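Local coordinates for protein diaminopimelate decarboxylase (Phaeodactylum tricornutum, PDB 7JPJ) that probably decarboxylates diaminopimelate to lysine with the help of pyridoxal 5'-phosphate, and works as an obligate dimer, at residues 299-302 with 308-311; 99-102 with 106-109; 22-27 with 409-414; 219-224 with 272-277; 55-60 with 66-71. One frame throughout, in Å; residues are numbered along the deposited sequence.

Contact 1: residues 299-302 with 308-311; sequences VHTT and TFLK
Val-299 and Phe-309 form an antiparallel hydrogen-bonded pair near the turn end of a hairpin, where strand 289-300 gives way to strand 308-312 at the subunit interface. Phe-309 N donates its hydrogen almost straight to Val-299 O (2.9 Å, 175°), and Val-299 N returns a bond to Phe-309 O (3.1 Å). On the face that carries these two side chains, Val-299 CG2 packs on Phe-309 CB at 3.6 Å, while CG1, anti to the carbonyl carbon, crosses the aliphatic chain of Lys-311 and meets its CD at 4.0 Å. Trimming Val-299 to an alanine removes both methyls, which would probably open a gap beside Phe-309 CB and Lys-311 CD.

The hairpin belongs to the beta domain that accompanies the barrel in this decarboxylase family, and strand 347-353 flanks it beyond 308-312. On its other face the non-hydrogen-bonded pair His-300 and Thr-308 lies side by side; His-300 ND1 and Thr-308 OG1 share a hydrogen bond of 3.1 Å, with the hydroxyl in the plane of the imidazole. Thr-301 OG1 reaches the ring edge of Phe-309, 3.7 Å from CE1, yet bonds His-307 N of its own chain and Pro-170 O of the second subunit. Lys-311 NZ likewise bonds Gln-104 of the second subunit.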
# COMPACT_ATOMS: atom_id res chain seq x y z
N VAL A 299 -7.88 -16.60 18.04
CA VAL A 299 -8.96 -17.47 17.60
C VAL A 299 -8.38 -18.76 17.03
O VAL A 299 -7.19 -18.84 16.70
CB VAL A 299 -9.87 -16.79 16.55
CG1 VAL A 299 -10.40 -15.47 17.10
CG2 VAL A 299 -9.10 -16.55 15.27
N HIS A 300 -9.23 -19.78 16.92
CA HIS A 300 -8.80 -21.10 16.47
C HIS A 300 -9.77 -21.65 15.43
O HIS A 300 -10.95 -21.29 15.39
CB HIS A 300 -8.70 -22.09 17.64
CG HIS A 300 -8.06 -21.53 18.87
ND1 HIS A 300 -6.69 -21.57 19.08
CD2 HIS A 300 -8.59 -20.92 19.95
CE1 HIS A 300 -6.41 -21.01 20.24
NE2 HIS A 300 -7.55 -20.61 20.79
N THR A 301 -9.24 -22.54 14.59
CA THR A 301 -10.04 -23.39 13.72
C THR A 301 -9.67 -24.84 14.01
O THR A 301 -8.63 -25.13 14.61
CB THR A 301 -9.80 -23.08 12.23
OG1 THR A 301 -8.40 -22.92 11.98
CG2 THR A 301 -10.53 -21.81 11.83
N THR A 302 -10.54 -25.76 13.59
CA THR A 302 -10.30 -27.18 13.80
C THR A 302 -10.34 -27.92 12.46
O THR A 302 -10.62 -27.34 11.41
CB THR A 302 -11.34 -27.80 14.75
OG1 THR A 302 -12.53 -28.12 14.02
CG2 THR A 302 -11.68 -26.84 15.88
N THR A 308 -4.02 -21.72 14.56
CA THR A 308 -4.26 -20.78 15.65
C THR A 308 -3.84 -19.40 15.17
O THR A 308 -2.71 -19.22 14.70
CB THR A 308 -3.48 -21.18 16.91
OG1 THR A 308 -4.13 -22.30 17.53
CG2 THR A 308 -3.43 -20.03 17.90
N PHE A 309 -4.75 -18.44 15.28
CA PHE A 309 -4.55 -17.10 14.73
C PHE A 309 -4.33 -16.09 15.85
O PHE A 309 -5.13 -16.03 16.79
CB PHE A 309 -5.75 -16.68 13.88
CG PHE A 309 -5.98 -17.55 12.67
CD1 PHE A 309 -6.69 -18.73 12.78
CD2 PHE A 309 -5.50 -17.18 11.43
CE1 PHE A 309 -6.91 -19.53 11.67
CE2 PHE A 309 -5.71 -17.97 10.32
CZ PHE A 309 -6.42 -19.14 10.43
N LEU A 310 -3.27 -15.31 15.73
CA LEU A 310 -3.04 -14.15 16.58
C LEU A 310 -3.44 -12.90 15.80
O LEU A 310 -2.85 -12.59 14.76
CB LEU A 310 -1.58 -14.05 17.01
CG LEU A 310 -1.01 -15.11 17.95
CD1 LEU A 310 0.38 -14.71 18.39
CD2 LEU A 310 -1.92 -15.31 19.15
N LYS A 311 -4.44 -12.18 16.30
CA LYS A 311 -4.94 -10.97 15.66
C LYS A 311 -4.37 -9.76 16.38
O LYS A 311 -4.56 -9.61 17.60
CB LYS A 311 -6.47 -10.94 15.68
CG LYS A 311 -7.13 -12.25 15.26
CD LYS A 311 -8.61 -12.27 15.59
CE LYS A 311 -9.46 -12.14 14.35
NZ LYS A 311 -10.92 -12.13 14.67

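Contact 2: residues 99-102 with 106-109; sequences ISLS and LPED
Leu-101 and Leu-106 reach toward each other from their separate backbones at an oblique angle, and a single methyl group of Leu-101 carries the whole meeting. With CG anti to the backbone N (chi1 170°), Leu-101 stretches toward segment 106-109, and CD2, the branch that continues the extended chain, is its leading atom. Leu-106 answers with its folded-back branch: CD1 turns to face Leu-101 CD2 at 4.4 Å, whereas CD2 of Leu-106 stays farther off. Pro-107 offers the CD edge of its ring, 4.2 Å from Leu-101 CD2, with CG of the same ring only slightly more distant. The methyl group thus faces two neighbours at once, since Leu-106 CD1 and Pro-107 CD are themselves 3.7 Å apart and present a common apolar patch.

The backbones stand well apart, with the CA atoms of Leu-101 and Leu-106 separated by 9.0 Å, so the contact is dispersive and rests on side chains. It is a local closure within one beta-alpha step of the TIM barrel: strand 99-101 leads through a short loop into helix 110-116, and the loop's apolar residues fold back against Leu-101. Leu-101 also packs on Val-86 of helix 83-91, and Leu-106 on Gln-127 and Arg-130 of helix 125-134, which places the contact among the helices outside the barrel strands. Asp-109, at the N-cap position of helix 110-116, makes no capping bond with its side chain; its carboxylate forms a salt bridge to Arg-87 of helix 83-91 instead.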
# COMPACT_ATOMS: atom_id res chain seq x y z
N ILE A 99 21.62 17.48 -1.01
CA ILE A 99 20.51 16.74 -1.61
C ILE A 99 20.79 16.56 -3.09
O ILE A 99 21.20 17.51 -3.77
CB ILE A 99 19.17 17.46 -1.39
CG1 ILE A 99 18.99 17.83 0.09
CG2 ILE A 99 18.02 16.60 -1.87
CD1 ILE A 99 17.74 18.63 0.37
N SER A 100 20.58 15.35 -3.59
CA SER A 100 20.57 15.06 -5.01
C SER A 100 19.20 14.52 -5.39
O SER A 100 18.60 13.75 -4.63
CB SER A 100 21.67 14.07 -5.40
OG SER A 100 21.36 12.76 -4.97
N LEU A 101 18.70 14.92 -6.56
CA LEU A 101 17.35 14.59 -7.00
C LEU A 101 17.40 13.62 -8.17
O LEU A 101 17.87 13.97 -9.26
CB LEU A 101 16.58 15.86 -7.37
CG LEU A 101 15.23 15.68 -8.07
CD1 LEU A 101 14.26 14.90 -7.19
CD2 LEU A 101 14.65 17.02 -8.46
N SER A 102 16.91 12.40 -7.94
CA SER A 102 16.73 11.40 -8.99
C SER A 102 15.27 10.95 -8.93
O SER A 102 14.88 10.23 -8.01
CB SER A 102 17.67 10.21 -8.80
OG SER A 102 18.92 10.63 -8.27
N LEU A 106 9.90 14.89 -12.92
CA LEU A 106 10.58 16.15 -12.67
C LEU A 106 9.57 17.21 -12.24
O LEU A 106 8.63 17.49 -13.01
CB LEU A 106 11.33 16.60 -13.92
CG LEU A 106 12.42 17.67 -13.73
CD1 LEU A 106 13.43 17.23 -12.68
CD2 LEU A 106 13.11 17.96 -15.05
N PRO A 107 9.69 17.80 -11.06
CA PRO A 107 8.68 18.75 -10.60
C PRO A 107 8.69 20.03 -11.43
O PRO A 107 9.71 20.41 -12.01
CB PRO A 107 9.08 19.03 -9.15
CG PRO A 107 10.55 18.78 -9.13
CD PRO A 107 10.79 17.65 -10.09
N GLU A 108 7.53 20.69 -11.47
CA GLU A 108 7.41 21.92 -12.24
C GLU A 108 8.27 23.04 -11.67
O GLU A 108 8.52 24.03 -12.37
CB GLU A 108 5.95 22.37 -12.31
CG GLU A 108 5.64 23.28 -13.50
CD GLU A 108 4.45 24.20 -13.26
OE1 GLU A 108 4.64 25.27 -12.63
OE2 GLU A 108 3.33 23.87 -13.71
N ASP A 109 8.73 22.92 -10.42
CA ASP A 109 9.57 23.92 -9.78
C ASP A 109 11.00 23.43 -9.59
O ASP A 109 11.66 23.77 -8.60
CB ASP A 109 8.97 24.34 -8.44
CG ASP A 109 8.96 23.21 -7.42
OD1 ASP A 109 8.80 22.04 -7.84
OD2 ASP A 109 9.13 23.49 -6.21

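Contact 3: residues 22-27 with 409-414; sequences DAAGGT and EAPEVL
Ala-24 meets Pro-411 and Val-413 through one methyl group, and the contact between the segments is entirely apolar. Ala-24 CB points toward segment 409-414 and settles against two partners: CG of the Pro-411 ring at 3.7 Å and CG2 of Val-413, also at 3.7 Å. These approach from clearly different directions, about a right angle apart around the methyl, which therefore sits between the proline ring and the valine, where the loop enters the strand. Val-413 presents CG2 by holding CG1 anti to the backbone N (chi1 178°). Ala-23 CB adds a looser approach of 4.6 Å to Val-413 CG1. Small residues on the helix let its backbone come close, and the CA atoms of Ala-24 and Pro-411 are 6.3 Å apart.

Polar interactions surround this patch without joining the two segments. Ala-24 O and Gly-26 O each accept a weak hydrogen bond from Arg-427 NH2, and Pro-411 packs on the same arginine. Glu-412 points away from the helix, where its carboxylate is bonded to Asn-64, Tyr-32 and Ser-397.

Backbone conformation does the rest. Gly-25 leaves the helical path with positive phi, and at Gly-26 a side chain would press on the preceding carbonyl oxygen, so the pair makes the sharp exit toward strand 29-33. That strand then runs parallel to 412-415, with Pro-411 and Val-413 bonded to Tyr-30 through their backbones, while 421-423 lies antiparallel along the other side; helix 14-24 packs against these strands, tying the chain's N-terminal part to its C-terminal part in the beta domain.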
# COMPACT_ATOMS: atom_id res chain seq x y z
N ASP A 22 4.11 3.52 26.45
CA ASP A 22 3.71 4.65 27.29
C ASP A 22 4.02 5.98 26.62
O ASP A 22 3.23 6.93 26.73
CB ASP A 22 4.40 4.55 28.65
CG ASP A 22 4.01 3.30 29.41
OD1 ASP A 22 3.49 2.34 28.79
OD2 ASP A 22 4.26 3.25 30.64
N ALA A 23 5.15 6.08 25.92
CA ALA A 23 5.51 7.34 25.28
C ALA A 23 4.61 7.65 24.09
O ALA A 23 4.42 8.82 23.75
CB ALA A 23 6.98 7.31 24.84
N ALA A 24 4.05 6.62 23.45
CA ALA A 24 3.21 6.80 22.28
C ALA A 24 1.72 6.73 22.60
O ALA A 24 0.90 6.90 21.69
CB ALA A 24 3.56 5.75 21.22
N GLY A 25 1.35 6.48 23.85
CA GLY A 25 -0.05 6.43 24.23
C GLY A 25 -0.78 5.17 23.84
O GLY A 25 -2.01 5.19 23.76
N GLY A 26 -0.07 4.08 23.59
CA GLY A 26 -0.68 2.81 23.24
C GLY A 26 -0.13 2.26 21.95
O GLY A 26 0.71 2.87 21.28
N THR A 27 -0.62 1.08 21.59
CA THR A 27 -0.22 0.38 20.38
C THR A 27 -1.23 0.62 19.27
O THR A 27 -2.40 0.94 19.53
CB THR A 27 -0.10 -1.12 20.66
OG1 THR A 27 -1.13 -1.54 21.56
CG2 THR A 27 1.26 -1.44 21.28
N GLU A 409 -2.87 6.84 11.43
CA GLU A 409 -1.45 6.60 11.20
C GLU A 409 -0.73 6.42 12.53
O GLU A 409 -0.82 7.27 13.42
CB GLU A 409 -0.84 7.76 10.41
CG GLU A 409 0.31 7.34 9.51
CD GLU A 409 0.97 8.52 8.81
OE1 GLU A 409 0.38 9.63 8.81
OE2 GLU A 409 2.07 8.34 8.24
N ALA A 410 -0.01 5.31 12.66
CA ALA A 410 0.64 4.97 13.92
C ALA A 410 1.71 6.00 14.28
O ALA A 410 2.34 6.58 13.40
CB ALA A 410 1.26 3.57 13.84
N PRO A 411 1.92 6.23 15.57
CA PRO A 411 2.98 7.15 16.00
C PRO A 411 4.36 6.54 15.80
O PRO A 411 4.52 5.37 15.47
CB PRO A 411 2.68 7.38 17.48
CG PRO A 411 1.96 6.15 17.90
CD PRO A 411 1.14 5.73 16.71
N GLU A 412 5.38 7.38 16.01
CA GLU A 412 6.77 6.96 15.90
C GLU A 412 7.52 7.34 17.17
O GLU A 412 7.34 8.44 17.71
CB GLU A 412 7.46 7.60 14.68
CG GLU A 412 7.15 6.91 13.37
CD GLU A 412 7.62 7.71 12.16
OE1 GLU A 412 7.62 8.96 12.24
OE2 GLU A 412 7.98 7.10 11.14
N VAL A 413 8.36 6.42 17.64
CA VAL A 413 9.11 6.60 18.88
C VAL A 413 10.59 6.41 18.58
O VAL A 413 10.96 5.58 17.74
CB VAL A 413 8.64 5.62 19.97
CG1 VAL A 413 9.46 5.77 21.24
CG2 VAL A 413 7.16 5.83 20.27
N LEU A 414 11.43 7.20 19.25
CA LEU A 414 12.88 7.08 19.16
C LEU A 414 13.43 6.64 20.51
O LEU A 414 13.10 7.23 21.54
CB LEU A 414 13.51 8.41 18.75
CG LEU A 414 14.96 8.40 18.27
CD1 LEU A 414 15.09 7.63 16.97
CD2 LEU A 414 15.49 9.82 18.11

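Contact 4: residues 219-224 with 272-277; sequences KSLSFC and RELQME
Arg-272 grips the backbone carbonyl of Cys-224 with two of its nitrogens. NH2 gives the stronger bond, 2.7 Å to Cys-224 O at 160°, approaching from above the carbonyl plane; NH1 adds a weak one at 3.2 Å. Seen from the arginine, the oxygen lies at the edge of the guanidinium, almost in its plane, and the bend at chi3 (50°) swings the group round to meet it. Beside this polar pair lies an apolar one. Leu-274 CD1 touches Leu-221 CD2 at 3.7 Å as the two leucines slide past each other in opposite directions, and the same methyl rests 4.0 Å from Cys-224 CB and equally near its SG.

The next shell fixes these groups. Cys-224 N is bonded to Leu-221 O (2.9 Å), a turn that keeps the cysteine and the leucine on the side facing Leu-274. Arg-272 NH2 has a second acceptor in Val-230 O, so the guanidinium links two backbone carbonyls and is probably restrained from turning. Leu-274 is backed by Phe-263 and Phe-266.

Those phenylalanines belong to helix 252-270, which comes just before segment 272-277, so Leu-274 is enclosed between it and helix 210-222. Cys-224 also leans on Ile-200 of strand 196-201 and Met-233 of strand 232-234, and the latter pairs in parallel with strand 275-278; the contact lies where these two helices cover the parallel strands of the TIM barrel.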
# COMPACT_ATOMS: atom_id res chain seq x y z
N LYS A 219 31.14 -1.48 -15.51
CA LYS A 219 30.24 -1.10 -16.59
C LYS A 219 29.79 0.35 -16.47
O LYS A 219 29.73 1.07 -17.47
CB LYS A 219 29.04 -2.05 -16.62
CG LYS A 219 28.01 -1.70 -17.68
CD LYS A 219 27.59 -2.93 -18.46
CE LYS A 219 27.16 -2.56 -19.88
NZ LYS A 219 28.11 -3.09 -20.90
N SER A 220 29.47 0.79 -15.26
CA SER A 220 29.03 2.17 -15.07
C SER A 220 30.16 3.16 -15.29
O SER A 220 29.93 4.27 -15.78
CB SER A 220 28.44 2.34 -13.67
OG SER A 220 27.51 1.32 -13.39
N LEU A 221 31.39 2.78 -14.94
CA LEU A 221 32.53 3.67 -15.12
C LEU A 221 32.83 3.91 -16.60
O LEU A 221 33.40 4.95 -16.95
CB LEU A 221 33.77 3.10 -14.42
CG LEU A 221 33.81 3.22 -12.89
CD1 LEU A 221 34.86 2.29 -12.30
CD2 LEU A 221 34.07 4.65 -12.45
N SER A 222 32.46 2.98 -17.47
CA SER A 222 32.71 3.16 -18.90
C SER A 222 31.93 4.33 -19.46
O SER A 222 32.35 4.93 -20.46
CB SER A 222 32.38 1.88 -19.66
OG SER A 222 31.01 1.53 -19.51
N PHE A 223 30.80 4.67 -18.85
CA PHE A 223 30.06 5.86 -19.25
C PHE A 223 30.70 7.15 -18.76
O PHE A 223 30.40 8.22 -19.31
CB PHE A 223 28.61 5.77 -18.75
CG PHE A 223 27.85 4.61 -19.34
CD1 PHE A 223 27.47 4.63 -20.67
CD2 PHE A 223 27.54 3.51 -18.57
CE1 PHE A 223 26.78 3.57 -21.22
CE2 PHE A 223 26.85 2.44 -19.11
CZ PHE A 223 26.47 2.48 -20.44
N CYS A 224 31.58 7.07 -17.76
CA CYS A 224 32.28 8.26 -17.30
C CYS A 224 33.37 8.71 -18.26
O CYS A 224 33.80 9.87 -18.19
CB CYS A 224 32.88 8.03 -15.92
SG CYS A 224 31.67 7.70 -14.62
N ARG A 272 41.99 9.75 -14.35
CA ARG A 272 41.04 10.56 -13.60
C ARG A 272 40.65 9.83 -12.32
O ARG A 272 40.24 8.66 -12.36
CB ARG A 272 39.80 10.86 -14.44
CG ARG A 272 40.04 11.85 -15.57
CD ARG A 272 39.06 11.64 -16.71
NE ARG A 272 37.68 11.57 -16.24
CZ ARG A 272 36.67 11.14 -16.98
NH1 ARG A 272 36.88 10.72 -18.22
NH2 ARG A 272 35.44 11.11 -16.47
N GLU A 273 40.79 10.51 -11.19
CA GLU A 273 40.43 9.96 -9.88
C GLU A 273 39.03 10.45 -9.53
O GLU A 273 38.83 11.64 -9.27
CB GLU A 273 41.47 10.36 -8.83
CG GLU A 273 42.88 9.91 -9.18
CD GLU A 273 43.91 10.31 -8.14
OE1 GLU A 273 43.52 10.88 -7.09
OE2 GLU A 273 45.11 10.04 -8.36
N LEU A 274 38.07 9.53 -9.51
CA LEU A 274 36.66 9.88 -9.41
C LEU A 274 36.15 9.72 -7.99
O LEU A 274 36.50 8.76 -7.29
CB LEU A 274 35.82 9.01 -10.35
CG LEU A 274 36.04 9.12 -11.86
CD1 LEU A 274 35.13 8.15 -12.59
CD2 LEU A 274 35.82 10.54 -12.34
N GLN A 275 35.31 10.66 -7.57
CA GLN A 275 34.58 10.53 -6.31
C GLN A 275 33.50 9.46 -6.45
O GLN A 275 32.84 9.36 -7.50
CB GLN A 275 33.96 11.86 -5.92
CG GLN A 275 33.07 11.80 -4.69
CD GLN A 275 33.81 12.19 -3.43
OE1 GLN A 275 35.03 12.06 -3.35
NE2 GLN A 275 33.07 12.65 -2.42
N MET A 276 33.31 8.66 -5.41
CA MET A 276 32.29 7.62 -5.39
C MET A 276 31.12 8.03 -4.51
O MET A 276 31.29 8.73 -3.50
CB MET A 276 32.85 6.28 -4.90
CG MET A 276 32.01 5.08 -5.32
SD MET A 276 32.47 3.53 -4.52
CE MET A 276 33.25 4.11 -3.03
N GLU A 277 29.93 7.58 -4.88
CA GLU A 277 28.72 7.81 -4.11
C GLU A 277 27.93 6.52 -3.99
O GLU A 277 27.89 5.72 -4.93
CB GLU A 277 27.84 8.89 -4.74
CG GLU A 277 28.43 10.28 -4.70
CD GLU A 277 27.47 11.32 -5.23
OE1 GLU A 277 26.36 10.94 -5.66
OE2 GLU A 277 27.82 12.52 -5.20

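Contact 5: residues 55-60 with 66-71; sequences VRYAMK and SILKYF
Tyr-57 meets Phe-71 because its CG stands anti to the backbone N (chi1 171°), which carries the phenol ring out from the strand toward the helix, while Phe-71 keeps CG anti to its own carbonyl carbon and turns a ring edge to the strand. The result is a T-shaped stack: the CD2-CE2 edge of Phe-71 points at the Tyr-57 face, with centroids 4.9 Å apart and planes at 68°. Phe-71 CE2 lies over the centre of the tyrosine ring, and Met-59 CA lies against the opposite face, near the rim.

Leu-68 closes the side of the ring, its CD2 lying near the plane of Tyr-57 at 3.9 Å from CD2 of the tyrosine. The other leucine branch, CD1, touches Met-59 CE at 3.9 Å, and Ile-67 CG2 comes obliquely to Tyr-57 CE2 at 4.1 Å. The hydroxyl bonds Cys-62 O in the intervening loop. With an alanine at Tyr-57, Phe-71 is likely to lose the face it points at and Cys-62 O its donor.

Strand 53-58 and helix 65-73 open a beta-alpha-beta unit that 77-80 completes, as in a TIM barrel; segments 55-58 and 66-71 run antiparallel (176°), 10.4 Å between axes. Lys-60, the predicted pyridoxal phosphate attachment point, unmodified here, lies just past strand 53-58. Helix 34-45 covers Ile-67 and Phe-71, helix 83-91 flanks Met-59 and Leu-68, and helix 282-285 packs on both aromatic rings.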
# COMPACT_ATOMS: atom_id res chain seq x y z
N VAL A 55 28.12 9.19 1.19
CA VAL A 55 26.98 8.33 1.49
C VAL A 55 25.72 9.18 1.45
O VAL A 55 25.61 10.19 2.17
CB VAL A 55 27.14 7.65 2.86
CG1 VAL A 55 25.90 6.84 3.19
CG2 VAL A 55 28.38 6.77 2.87
N ARG A 56 24.77 8.79 0.62
CA ARG A 56 23.47 9.45 0.52
C ARG A 56 22.39 8.54 1.08
O ARG A 56 22.32 7.36 0.72
CB ARG A 56 23.14 9.80 -0.94
CG ARG A 56 24.26 10.51 -1.68
CD ARG A 56 23.71 11.31 -2.85
NE ARG A 56 23.77 12.74 -2.59
CZ ARG A 56 24.62 13.58 -3.18
NH1 ARG A 56 25.48 13.12 -4.07
NH2 ARG A 56 24.60 14.87 -2.88
N TYR A 57 21.57 9.08 1.97
CA TYR A 57 20.44 8.33 2.50
C TYR A 57 19.26 8.45 1.55
O TYR A 57 18.82 9.56 1.22
CB TYR A 57 20.05 8.84 3.89
CG TYR A 57 18.76 8.26 4.43
CD1 TYR A 57 18.49 6.90 4.32
CD2 TYR A 57 17.83 9.07 5.06
CE1 TYR A 57 17.31 6.37 4.81
CE2 TYR A 57 16.65 8.54 5.56
CZ TYR A 57 16.40 7.19 5.44
OH TYR A 57 15.22 6.67 5.93
N ALA A 58 18.75 7.30 1.09
CA ALA A 58 17.55 7.25 0.26
C ALA A 58 16.34 7.43 1.17
O ALA A 58 15.75 6.46 1.64
CB ALA A 58 17.49 5.94 -0.52
N MET A 59 15.96 8.69 1.41
CA MET A 59 14.96 8.99 2.43
C MET A 59 13.60 8.39 2.14
O MET A 59 12.75 8.37 3.04
CB MET A 59 14.81 10.50 2.60
CG MET A 59 14.42 11.23 1.32
SD MET A 59 14.29 13.01 1.56
CE MET A 59 12.95 13.10 2.73
N LYS A 60 13.36 7.91 0.92
CA LYS A 60 12.09 7.26 0.60
C LYS A 60 11.83 6.04 1.47
O LYS A 60 10.69 5.60 1.58
CB LYS A 60 12.06 6.85 -0.88
CG LYS A 60 12.91 5.63 -1.20
CD LYS A 60 13.20 5.53 -2.69
CE LYS A 60 14.10 4.35 -3.00
NZ LYS A 60 14.60 4.38 -4.40
N SER A 66 13.60 13.40 12.32
CA SER A 66 14.64 13.01 13.27
C SER A 66 15.67 12.10 12.62
O SER A 66 16.87 12.23 12.86
CB SER A 66 14.01 12.33 14.49
OG SER A 66 13.15 13.21 15.17
N ILE A 67 15.22 11.17 11.77
CA ILE A 67 16.16 10.33 11.04
C ILE A 67 17.01 11.18 10.10
O ILE A 67 18.23 10.99 10.00
CB ILE A 67 15.41 9.22 10.27
CG1 ILE A 67 14.47 8.47 11.22
CG2 ILE A 67 16.39 8.26 9.62
CD1 ILE A 67 15.18 7.70 12.31
N LEU A 68 16.39 12.14 9.42
CA LEU A 68 17.14 13.06 8.56
C LEU A 68 18.14 13.87 9.38
O LEU A 68 19.30 14.02 8.99
CB LEU A 68 16.19 13.98 7.81
CG LEU A 68 15.27 13.35 6.77
CD1 LEU A 68 14.49 14.44 6.05
CD2 LEU A 68 16.07 12.51 5.79
N LYS A 69 17.70 14.40 10.52
CA LYS A 69 18.59 15.19 11.36
C LYS A 69 19.75 14.35 11.89
O LYS A 69 20.88 14.84 12.00
CB LYS A 69 17.81 15.82 12.51
CG LYS A 69 16.81 16.89 12.08
CD LYS A 69 15.96 17.35 13.26
CE LYS A 69 14.82 18.26 12.82
NZ LYS A 69 15.31 19.53 12.21
N TYR A 70 19.48 13.08 12.21
CA TYR A 70 20.54 12.24 12.75
C TYR A 70 21.59 11.91 11.69
O TYR A 70 22.79 12.02 11.94
CB TYR A 70 19.96 10.95 13.33
CG TYR A 70 21.05 9.99 13.74
CD1 TYR A 70 21.74 10.18 14.94
CD2 TYR A 70 21.44 8.94 12.92
CE1 TYR A 70 22.76 9.33 15.31
CE2 TYR A 70 22.46 8.08 13.29
CZ TYR A 70 23.11 8.28 14.49
OH TYR A 70 24.13 7.44 14.87
N PHE A 71 21.14 11.49 10.50
CA PHE A 71 22.09 11.18 9.44
C PHE A 71 22.82 12.42 8.96
O PHE A 71 23.95 12.32 8.46
CB PHE A 71 21.37 10.51 8.27
CG PHE A 71 20.98 9.08 8.52
CD1 PHE A 71 21.73 8.28 9.37
CD2 PHE A 71 19.87 8.54 7.91
CE1 PHE A 71 21.38 6.97 9.60
CE2 PHE A 71 19.50 7.22 8.13
CZ PHE A 71 20.26 6.44 8.98

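Contacts 2, 4 and 5 belong to the barrel, whereas contacts 1 and 3 share the mixed sheet of the beta domain; contacts 2 to 5 are buried and only contact 1 is partly so. Contacts 1 and 5 both touch the second subunit. Chemistry follows place. Contact 1 combines strand pairing with polar side chains, contacts 2, 3 and 5 rely on apolar packing, and contact 4 adds an arginine bonded to a carbonyl. Contacts 4 and 5 meet directly, since Glu-277 OE2 and Arg-56 NH1 form a 2.7 Å salt bridge between neighbouring strands. Contacts 2 and 5 touch through Ser-100 and Arg-56. Contact 3 closes the longest loop, within which the other four are nested.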